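Local coordinates for protein 4-oxalocrotonate tautomerase (Thermus thermophilus, PDB 3ABF) that belongs to the tautomerase family of small enzymes, built on a beta-alpha-beta fold and assembled here from six copies of the chain, at residues A[5-10]-A[49-54]; A[23-28]-A[37-42]. All blocks are in the same frame, centred on the assembly; numbering follows the deposited sequence.

Interaction 1. Residues A[5-10]-A[49-54]. With SO4 (sulfate ion), chain G; SO4 (sulfate ion), chain I.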
loop_
_atom_site.group_PDB
_atom_site.type_symbol
_atom_site.label_atom_id
_atom_site.label_comp_id
_atom_site.label_asym_id
_atom_site.label_seq_id
_atom_site.Cartn_x
_atom_site.Cartn_y
_atom_site.Cartn_z
ATOM N N LYS A 5 -4.858 8.464 0.732
ATOM C CA LYS A 5 -4.669 7.834 -0.566
ATOM C C LYS A 5 -6.044 7.460 -1.066
ATOM O O LYS A 5 -6.795 6.774 -0.376
ATOM C CB LYS A 5 -3.790 6.570 -0.474
ATOM C CG LYS A 5 -3.461 6.040 -1.855
ATOM C CD LYS A 5 -2.410 4.934 -1.873
ATOM C CE LYS A 5 -3.015 3.600 -1.511
ATOM N NZ LYS A 5 -2.082 2.487 -1.852
ATOM N N VAL A 6 -6.391 7.939 -2.253
ATOM C CA VAL A 6 -7.692 7.647 -2.833
ATOM C C VAL A 6 -7.522 6.673 -3.984
ATOM O O VAL A 6 -6.824 6.968 -4.949
ATOM C CB VAL A 6 -8.358 8.922 -3.404
ATOM C CG1 VAL A 6 -9.776 8.603 -3.894
ATOM C CG2 VAL A 6 -8.358 10.034 -2.345
ATOM N N THR A 7 -8.148 5.509 -3.884
ATOM C CA THR A 7 -8.058 4.544 -4.967
ATOM C C THR A 7 -9.356 4.662 -5.749
ATOM O O THR A 7 -10.439 4.514 -5.189
ATOM C CB THR A 7 -7.868 3.120 -4.429
ATOM O OG1 THR A 7 -6.658 3.068 -3.664
ATOM C CG2 THR A 7 -7.763 2.122 -5.570
ATOM N N LEU A 8 -9.239 4.975 -7.039
ATOM C CA LEU A 8 -10.404 5.129 -7.906
ATOM C C LEU A 8 -10.020 4.854 -9.352
ATOM O O LEU A 8 -8.841 4.845 -9.690
ATOM C CB LEU A 8 -10.966 6.552 -7.802
ATOM C CG LEU A 8 -10.132 7.697 -8.395
ATOM C CD1 LEU A 8 -10.905 8.992 -8.247
ATOM C CD2 LEU A 8 -8.776 7.813 -7.702
ATOM N N LEU A 9 -11.015 4.637 -10.205
ATOM C CA LEU A 9 -10.748 4.365 -11.608
ATOM C C LEU A 9 -10.224 5.615 -12.278
ATOM O O LEU A 9 -10.675 6.725 -11.975
ATOM C CB LEU A 9 -12.019 3.892 -12.319
ATOM C CG LEU A 9 -12.514 2.477 -11.993
ATOM C CD1 LEU A 9 -13.873 2.260 -12.643
ATOM C CD2 LEU A 9 -11.510 1.439 -12.499
ATOM N N GLU A 10 -9.279 5.423 -13.198
ATOM C CA GLU A 10 -8.674 6.516 -13.933
ATOM C C GLU A 10 -9.716 7.174 -14.841
ATOM O O GLU A 10 -10.672 6.525 -15.257
ATOM C CB GLU A 10 -7.507 5.981 -14.775
ATOM C CG GLU A 10 -6.642 7.060 -15.405
ATOM C CD GLU A 10 -5.296 6.531 -15.900
ATOM O OE1 GLU A 10 -4.504 7.341 -16.419
ATOM O OE2 GLU A 10 -5.023 5.315 -15.770
ATOM N N ASP A 49 -8.681 -2.705 -16.420
ATOM C CA ASP A 49 -8.229 -4.093 -16.478
ATOM C C ASP A 49 -7.334 -4.436 -15.273
ATOM O O ASP A 49 -6.625 -5.434 -15.295
ATOM C CB ASP A 49 -7.504 -4.380 -17.807
ATOM C CG ASP A 49 -6.205 -3.603 -17.960
ATOM O OD1 ASP A 49 -6.092 -2.487 -17.409
ATOM O OD2 ASP A 49 -5.297 -4.106 -18.664
ATOM N N GLN A 50 -7.392 -3.613 -14.221
ATOM C CA GLN A 50 -6.611 -3.849 -12.999
ATOM C C GLN A 50 -7.489 -3.875 -11.747
ATOM O O GLN A 50 -6.978 -3.961 -10.628
ATOM C CB GLN A 50 -5.586 -2.738 -12.796
ATOM C CG GLN A 50 -4.633 -2.528 -13.943
ATOM C CD GLN A 50 -3.664 -1.410 -13.670
ATOM O OE1 GLN A 50 -4.056 -0.338 -13.206
ATOM N NE2 GLN A 50 -2.388 -1.639 -13.977
ATOM N N TRP A 51 -8.797 -3.789 -11.925
ATOM C CA TRP A 51 -9.700 -3.767 -10.773
ATOM C C TRP A 51 -10.854 -4.712 -11.011
ATOM O O TRP A 51 -11.483 -4.691 -12.068
ATOM C CB TRP A 51 -10.238 -2.346 -10.544
ATOM C CG TRP A 51 -10.429 -2.028 -9.051
ATOM C CD1 TRP A 51 -10.190 -2.873 -7.993
ATOM C CD2 TRP A 51 -10.874 -0.792 -8.475
ATOM N NE1 TRP A 51 -10.455 -2.236 -6.803
ATOM C CE2 TRP A 51 -10.876 -0.960 -7.068
ATOM C CE3 TRP A 51 -11.271 0.438 -9.007
ATOM C CZ2 TRP A 51 -11.260 0.058 -6.192
ATOM C CZ3 TRP A 51 -11.654 1.456 -8.129
ATOM C CH2 TRP A 51 -11.645 1.256 -6.742
ATOM N N ALA A 52 -11.154 -5.532 -10.016
ATOM C CA ALA A 52 -12.230 -6.493 -10.165
ATOM C C ALA A 52 -13.085 -6.598 -8.908
ATOM O O ALA A 52 -12.605 -6.396 -7.788
ATOM C CB ALA A 52 -11.650 -7.841 -10.502
ATOM N N ALA A 53 -14.352 -6.926 -9.113
ATOM C CA ALA A 53 -15.315 -7.090 -8.029
ATOM C C ALA A 53 -16.163 -8.274 -8.440
ATOM O O ALA A 53 -16.584 -8.367 -9.596
ATOM C CB ALA A 53 -16.191 -5.855 -7.891
ATOM N N GLY A 54 -16.401 -9.192 -7.517
ATOM C CA GLY A 54 -17.210 -10.339 -7.877
ATOM C C GLY A 54 -16.574 -11.182 -8.962
ATOM O O GLY A 54 -17.277 -11.785 -9.769
HETATM S S SO4 G . -3.298 -0.487 -0.334
HETATM O O1 SO4 G . -2.419 -0.334 -1.504
HETATM O O2 SO4 G . -2.680 -1.379 0.660
HETATM O O3 SO4 G . -3.520 0.838 0.269
HETATM O O4 SO4 G . -4.590 -1.046 -0.767
HETATM S S SO4 I . 0.902 3.089 0.452
HETATM O O1 SO4 I . 2.284 3.568 0.479
HETATM O O2 SO4 I . 0.870 1.672 0.842
HETATM O O3 SO4 I . 0.082 3.861 1.393
HETATM O O4 SO4 I . 0.371 3.251 -0.913
#
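L9 and W51 mark the nearest approach of strands 5-9 and 51-53, with 8.2 Å between their CA atoms. The strands run almost at right angles (86°), their axes 9.9 Å apart, and no backbone ladder joins them. The W51 side chain bridges the gap. T7 comes over one face of its indole, with CG2 4.1 Å from W51 CZ2, near the rim. That methyl lies anti to the T7 backbone N, while OG1 sits beside that N (chi1 -60°). L9 meets the ring at its edge, and its CD2 is 3.6 Å from W51 CE3. The backbone of T7 and L8 completes the contact, with CA of L8 against W51 CZ3. This apolar packing joins the first strand of the beta-alpha-beta unit to the short strand 51-53. K5 lies on the same strand as T7 but turns to two sulfate ions. A bend at chi3 (80°) brings its NZ within bonding distance of both. K5 NZ donates hydrogen bonds to O1 (2.9 Å) and O3 (3.0 Å) of one sulfate and to O4 (2.7 Å) of the other. K5 side chains of other subunits hold these ions too. V46 of strand 39-46 packs on W51, and F58 of helix 58-61 on L9. Strand 51-53 extends the sheet of a second subunit, whose R40 makes a cation-pi contact with W51; strand 5-9 pairs with a third.

Interaction 2. Residues A[23-28]-A[37-42]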
loop_
_atom_site.group_PDB
_atom_site.type_symbol
_atom_site.label_atom_id
_atom_site.label_comp_id
_atom_site.label_asym_id
_atom_site.label_seq_id
_atom_site.Cartn_x
_atom_site.Cartn_y
_atom_site.Cartn_z
ATOM N N ARG A 23 -11.832 19.454 -1.037
ATOM C CA ARG A 23 -12.794 19.054 -0.018
ATOM C C ARG A 23 -12.175 18.089 0.993
ATOM O O ARG A 23 -12.330 18.266 2.208
ATOM C CB ARG A 23 -14.010 18.421 -0.676
ATOM N N LEU A 24 -11.476 17.072 0.501
ATOM C CA LEU A 24 -10.844 16.116 1.408
ATOM C C LEU A 24 -9.833 16.805 2.311
ATOM O O LEU A 24 -9.777 16.544 3.514
ATOM C CB LEU A 24 -10.122 15.011 0.631
ATOM C CG LEU A 24 -10.943 13.884 0.022
ATOM C CD1 LEU A 24 -9.987 12.838 -0.535
ATOM C CD2 LEU A 24 -11.835 13.255 1.080
ATOM N N THR A 25 -9.025 17.682 1.736
ATOM C CA THR A 25 -8.011 18.366 2.524
ATOM C C THR A 25 -8.678 19.249 3.573
ATOM O O THR A 25 -8.120 19.485 4.646
ATOM C CB THR A 25 -7.109 19.237 1.639
ATOM O OG1 THR A 25 -6.510 18.426 0.623
ATOM C CG2 THR A 25 -6.005 19.892 2.477
ATOM N N GLU A 26 -9.884 19.717 3.265
ATOM C CA GLU A 26 -10.615 20.580 4.181
ATOM C C GLU A 26 -11.079 19.800 5.407
ATOM O O GLU A 26 -10.821 20.198 6.541
ATOM C CB GLU A 26 -11.824 21.191 3.464
ATOM C CG GLU A 26 -12.635 22.170 4.302
ATOM C CD GLU A 26 -13.901 22.625 3.601
ATOM O OE1 GLU A 26 -14.572 23.541 4.124
ATOM O OE2 GLU A 26 -14.230 22.065 2.528
ATOM N N MET A 27 -11.753 18.680 5.166
ATOM C CA MET A 27 -12.279 17.847 6.243
ATOM C C MET A 27 -11.204 17.219 7.120
ATOM O O MET A 27 -11.355 17.169 8.341
ATOM C CB MET A 27 -13.195 16.764 5.662
ATOM N N ALA A 28 -10.114 16.752 6.513
ATOM C CA ALA A 28 -9.028 16.131 7.278
ATOM C C ALA A 28 -8.237 17.149 8.095
ATOM O O ALA A 28 -7.823 16.874 9.223
ATOM C CB ALA A 28 -8.081 15.377 6.338
ATOM N N GLU A 37 -0.385 22.284 4.822
ATOM C CA GLU A 37 0.878 21.801 4.280
ATOM C C GLU A 37 1.189 20.379 4.718
ATOM O O GLU A 37 2.017 19.710 4.103
ATOM C CB GLU A 37 2.037 22.702 4.715
ATOM C CG GLU A 37 2.041 24.095 4.101
ATOM C CD GLU A 37 0.778 24.873 4.410
ATOM O OE1 GLU A 37 0.367 24.892 5.592
ATOM O OE2 GLU A 37 0.202 25.468 3.472
ATOM N N GLU A 38 0.535 19.920 5.784
ATOM C CA GLU A 38 0.782 18.579 6.304
ATOM C C GLU A 38 -0.250 17.533 5.890
ATOM O O GLU A 38 -0.171 16.379 6.305
ATOM C CB GLU A 38 0.906 18.627 7.832
ATOM C CG GLU A 38 2.200 19.276 8.309
ATOM C CD GLU A 38 3.428 18.422 8.032
ATOM O OE1 GLU A 38 4.545 18.977 7.970
ATOM O OE2 GLU A 38 3.285 17.189 7.888
ATOM N N VAL A 39 -1.223 17.937 5.085
ATOM C CA VAL A 39 -2.229 17.008 4.598
ATOM C C VAL A 39 -1.849 16.721 3.145
ATOM O O VAL A 39 -1.870 17.620 2.296
ATOM C CB VAL A 39 -3.639 17.620 4.668
ATOM C CG1 VAL A 39 -4.649 16.682 4.039
ATOM C CG2 VAL A 39 -4.009 17.891 6.121
ATOM N N ARG A 40 -1.468 15.476 2.872
ATOM C CA ARG A 40 -1.067 15.077 1.527
ATOM C C ARG A 40 -2.129 14.165 0.950
ATOM O O ARG A 40 -2.656 13.295 1.640
ATOM C CB ARG A 40 0.263 14.316 1.554
ATOM C CG ARG A 40 1.385 14.991 2.342
ATOM C CD ARG A 40 1.816 16.304 1.730
ATOM N NE ARG A 40 2.484 16.115 0.446
ATOM C CZ ARG A 40 3.650 16.669 0.119
ATOM N NH1 ARG A 40 4.284 17.449 0.987
ATOM N NH2 ARG A 40 4.181 16.451 -1.075
ATOM N N VAL A 41 -2.455 14.366 -0.318
ATOM C CA VAL A 41 -3.432 13.514 -0.965
ATOM C C VAL A 41 -2.784 12.883 -2.183
ATOM O O VAL A 41 -2.106 13.552 -2.966
ATOM C CB VAL A 41 -4.685 14.289 -1.404
ATOM C CG1 VAL A 41 -5.671 13.330 -2.066
ATOM C CG2 VAL A 41 -5.347 14.939 -0.185
ATOM N N ILE A 42 -2.972 11.581 -2.320
ATOM C CA ILE A 42 -2.424 10.866 -3.457
ATOM C C ILE A 42 -3.591 10.199 -4.153
ATOM O O ILE A 42 -4.416 9.527 -3.508
ATOM C CB ILE A 42 -1.419 9.776 -3.018
ATOM C CG1 ILE A 42 -0.191 10.423 -2.377
ATOM C CG2 ILE A 42 -1.012 8.930 -4.234
ATOM C CD1 ILE A 42 0.806 9.415 -1.793
HETATM O O HOH W 1 -3.509 18.409 0.140
#
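No ring or other flat side chain takes part where T25 and A28 meet V39 and V41; the touching groups are methyls and one hydroxyl. Helix 23-28 runs over strand 39-42 with an angle of 144° between their directions, roughly antiparallel, and the axes lie 9.0 Å apart. The T25 and V39 side chains pass alongside each other, pointing opposite ways. The branch of T25 that touches is CG2, 3.8 Å from V39 CG1. A28 reaches the same methyl more loosely, with its CB 4.3 Å from V39 CG1. Toward V41 it is OG1 of T25 that comes closest, 3.8 Å from V41 CG2. With chi1 at -57°, OG1 sits beside the backbone N and bonds to the carbonyl O of V21, one turn back. One water donates to T25 OG1 at 3.0 Å and to V39 O at 2.8 Å, linking helix to strand. The contact joins helix and second strand of the beta-alpha-beta unit, and L24 and A28 also pack on strand 2-9. Its chemistry is mostly apolar, yet the buried T25 hydroxyl has two polar partners: OG1 donates a hydrogen bond to V21 O and accepts one from the water.

The centres of the two contacts are about 21 Å apart, on opposite sides of the chain's centre, but strands 2-9 and 39-46 are parallel neighbours and connect them. V6 N lies 2.8 Å from I42 O, a probable hydrogen bond. V6 CG2 also packs on L24 CD1, 3.7 Å away, under the helix of interaction 2. The K5 that holds the sulfates in interaction 1 is next to V6, and its CG is 4.0 Å from I42 O. The contacts also meet across subunits. R40, on strand 39-46 between V39 and V41, packs on W51 of the fourth subunit; in its own chain the same tryptophan carries interaction 1. V41, a contact residue of interaction 2, packs on A52 of that subunit.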